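Local coordinates for peptidoglycan N-acetylglucosamine deacetylase (Agathobacter rectalis, PDB 5JMU), which probably removes the N-acetyl group from N-acetylglucosamine units of peptidoglycan, using a zinc ion held in its NodB-type catalytic domain, at residues I113-G118 / C148-S153. Sequence-based numbering, arbitrary orientation.
Sequences IIRFPG and CDWNVS
R115 reaches across to two successive backbone carbonyls. Its NE donates to C148 O at 3.0 Å, a fairly straight bond (160°) with the oxygen at the guanidinium edge, near its plane. NH2 donates to D149 O at 2.9 Å, more bent and tilted from that plane. Both donors sit above the plane of the carbonyl they meet. CG lies anti to the backbone N (chi1 174°), and a bend at chi3 brings NE and NH2 to the oxygens. NH1 forms a salt bridge with D27 and a hydrogen bond with T25, which fix the far end of the group. An alanine here would probably leave D27 without this salt bridge and the C148 and D149 carbonyls without their side-chain donors. The contact lies beside the zinc site of the NodB-type catalytic domain, where R115 O accepts a hydrogen bond from ND1 of the zinc ligand H76. C148 N donates to I114 O at 3.0 Å, continuing the parallel pairing of strands 113-114 and 146-147. A water bridges the segments, accepting from F116 N and donating to D149 OD1 at 2.7 Å. D149 OD2 is hydrogen-bonded to S120 OG and H222 N. Only the CE3 corner of W150 comes over one guanidinium face, 4.1 Å from R115 NE; the two groups are not stacked. The indole edge points at G118, with CH2 4.1 Å from G118 O. Farther out, I113 CG2 meets C148 CB at 4.5 Å.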
loop_
_atom_site.group_PDB
_atom_site.type_symbol
_atom_site.label_atom_id
_atom_site.label_comp_id
_atom_site.label_asym_id
_atom_site.label_seq_id
_atom_site.Cartn_x
_atom_site.Cartn_y
_atom_site.Cartn_z
ATOM N N ILE A 113 5.619 1.206 -8.153
ATOM C CA ILE A 113 5.385 0.210 -7.119
ATOM C C ILE A 113 3.912 -0.145 -7.156
ATOM O O ILE A 113 3.073 0.725 -7.421
ATOM C CB ILE A 113 5.753 0.756 -5.689
ATOM C CG1 ILE A 113 7.156 1.377 -5.699
ATOM C CG2 ILE A 113 5.665 -0.401 -4.623
ATOM C CD1 ILE A 113 7.590 2.030 -4.335
ATOM N N ILE A 114 3.614 -1.418 -6.920
ATOM C CA ILE A 114 2.234 -1.881 -6.816
ATOM C C ILE A 114 2.021 -2.700 -5.560
ATOM O O ILE A 114 2.987 -3.157 -4.911
ATOM C CB ILE A 114 1.798 -2.727 -8.064
ATOM C CG1 ILE A 114 2.396 -4.142 -7.988
ATOM C CG2 ILE A 114 2.244 -2.067 -9.346
ATOM C CD1 ILE A 114 1.755 -5.107 -9.032
ATOM N N ARG A 115 0.755 -2.891 -5.182
ATOM C CA ARG A 115 0.400 -3.890 -4.177
ATOM C C ARG A 115 -0.729 -4.705 -4.769
ATOM O O ARG A 115 -1.792 -4.161 -5.077
ATOM C CB ARG A 115 -0.029 -3.256 -2.863
ATOM C CG ARG A 115 -0.563 -4.351 -1.853
ATOM C CD ARG A 115 -0.771 -3.708 -0.489
ATOM N NE ARG A 115 0.501 -3.439 0.173
ATOM C CZ ARG A 115 0.638 -2.510 1.140
ATOM N NH1 ARG A 115 -0.413 -1.759 1.496
ATOM N NH2 ARG A 115 1.816 -2.337 1.771
ATOM N N PHE A 116 -0.520 -6.007 -4.895
ATOM C CA PHE A 116 -1.563 -6.868 -5.416
ATOM C C PHE A 116 -2.774 -6.864 -4.499
ATOM O O PHE A 116 -2.608 -6.967 -3.277
ATOM C CB PHE A 116 -1.064 -8.310 -5.503
ATOM C CG PHE A 116 -0.032 -8.548 -6.542
ATOM C CD1 PHE A 116 -0.364 -8.683 -7.903
ATOM C CD2 PHE A 116 1.318 -8.647 -6.178
ATOM C CE1 PHE A 116 0.610 -8.961 -8.879
ATOM C CE2 PHE A 116 2.322 -8.905 -7.173
ATOM C CZ PHE A 116 1.973 -9.054 -8.525
ATOM N N PRO A 117 -3.995 -6.785 -5.068
ATOM C CA PRO A 117 -5.175 -6.955 -4.223
ATOM C C PRO A 117 -5.163 -8.332 -3.557
ATOM O O PRO A 117 -4.941 -9.360 -4.197
ATOM C CB PRO A 117 -6.338 -6.762 -5.223
ATOM C CG PRO A 117 -5.750 -5.731 -6.221
ATOM C CD PRO A 117 -4.337 -6.249 -6.424
ATOM N N GLY A 118 -5.338 -8.325 -2.237
ATOM C CA GLY A 118 -5.271 -9.526 -1.421
ATOM C C GLY A 118 -3.840 -9.871 -1.003
ATOM O O GLY A 118 -3.624 -10.852 -0.276
ATOM N N CYS A 148 4.893 -4.657 -3.177
ATOM C CA CYS A 148 5.112 -4.700 -1.722
ATOM C C CYS A 148 3.864 -5.250 -1.024
ATOM O O CYS A 148 2.726 -4.848 -1.318
ATOM C CB CYS A 148 5.432 -3.291 -1.227
ATOM S SG CYS A 148 6.058 -3.245 0.467
ATOM N N ASP A 149 4.086 -6.256 -0.171
ATOM C CA ASP A 149 3.067 -6.732 0.748
ATOM C C ASP A 149 3.199 -5.953 2.068
ATOM O O ASP A 149 3.328 -4.743 2.018
ATOM C CB ASP A 149 3.232 -8.248 0.904
ATOM C CG ASP A 149 2.975 -8.977 -0.411
ATOM O OD1 ASP A 149 1.984 -8.626 -1.119
ATOM O OD2 ASP A 149 3.747 -9.882 -0.771
ATOM N N TRP A 150 3.173 -6.628 3.222
ATOM C CA TRP A 150 3.264 -5.913 4.500
ATOM C C TRP A 150 3.724 -6.892 5.578
ATOM O O TRP A 150 3.654 -8.099 5.375
ATOM C CB TRP A 150 1.900 -5.297 4.895
ATOM C CG TRP A 150 0.816 -6.348 5.021
ATOM C CD1 TRP A 150 0.380 -6.965 6.192
ATOM C CD2 TRP A 150 0.011 -6.894 3.956
ATOM N NE1 TRP A 150 -0.615 -7.881 5.888
ATOM C CE2 TRP A 150 -0.857 -7.851 4.529
ATOM C CE3 TRP A 150 -0.061 -6.663 2.563
ATOM C CZ2 TRP A 150 -1.798 -8.578 3.760
ATOM C CZ3 TRP A 150 -0.976 -7.401 1.807
ATOM C CH2 TRP A 150 -1.832 -8.338 2.406
ATOM N N ASN A 151 4.229 -6.373 6.709
ATOM C CA ASN A 151 4.545 -7.258 7.817
ATOM C C ASN A 151 3.963 -6.755 9.151
ATOM O O ASN A 151 4.299 -7.313 10.191
ATOM C CB ASN A 151 6.073 -7.466 7.959
ATOM C CG ASN A 151 6.812 -6.176 8.224
ATOM O OD1 ASN A 151 6.205 -5.126 8.409
ATOM N ND2 ASN A 151 8.144 -6.251 8.265
ATOM N N VAL A 152 3.114 -5.732 9.122
ATOM C CA VAL A 152 2.332 -5.343 10.318
ATOM C C VAL A 152 0.882 -5.205 9.920
ATOM O O VAL A 152 0.564 -4.396 9.053
ATOM C CB VAL A 152 2.843 -4.012 10.927
ATOM C CG1 VAL A 152 1.921 -3.505 12.070
ATOM C CG2 VAL A 152 4.246 -4.210 11.421
ATOM N N SER A 153 0.015 -6.021 10.522
ATOM C CA SER A 153 -1.424 -5.872 10.310
ATOM C C SER A 153 -2.039 -4.903 11.280
ATOM O O SER A 153 -1.727 -4.906 12.462
ATOM C CB SER A 153 -2.100 -7.198 10.444
ATOM O OG SER A 153 -1.608 -7.972 9.348
HETATM O O HOH W 1 1.828 -6.852 -3.204
#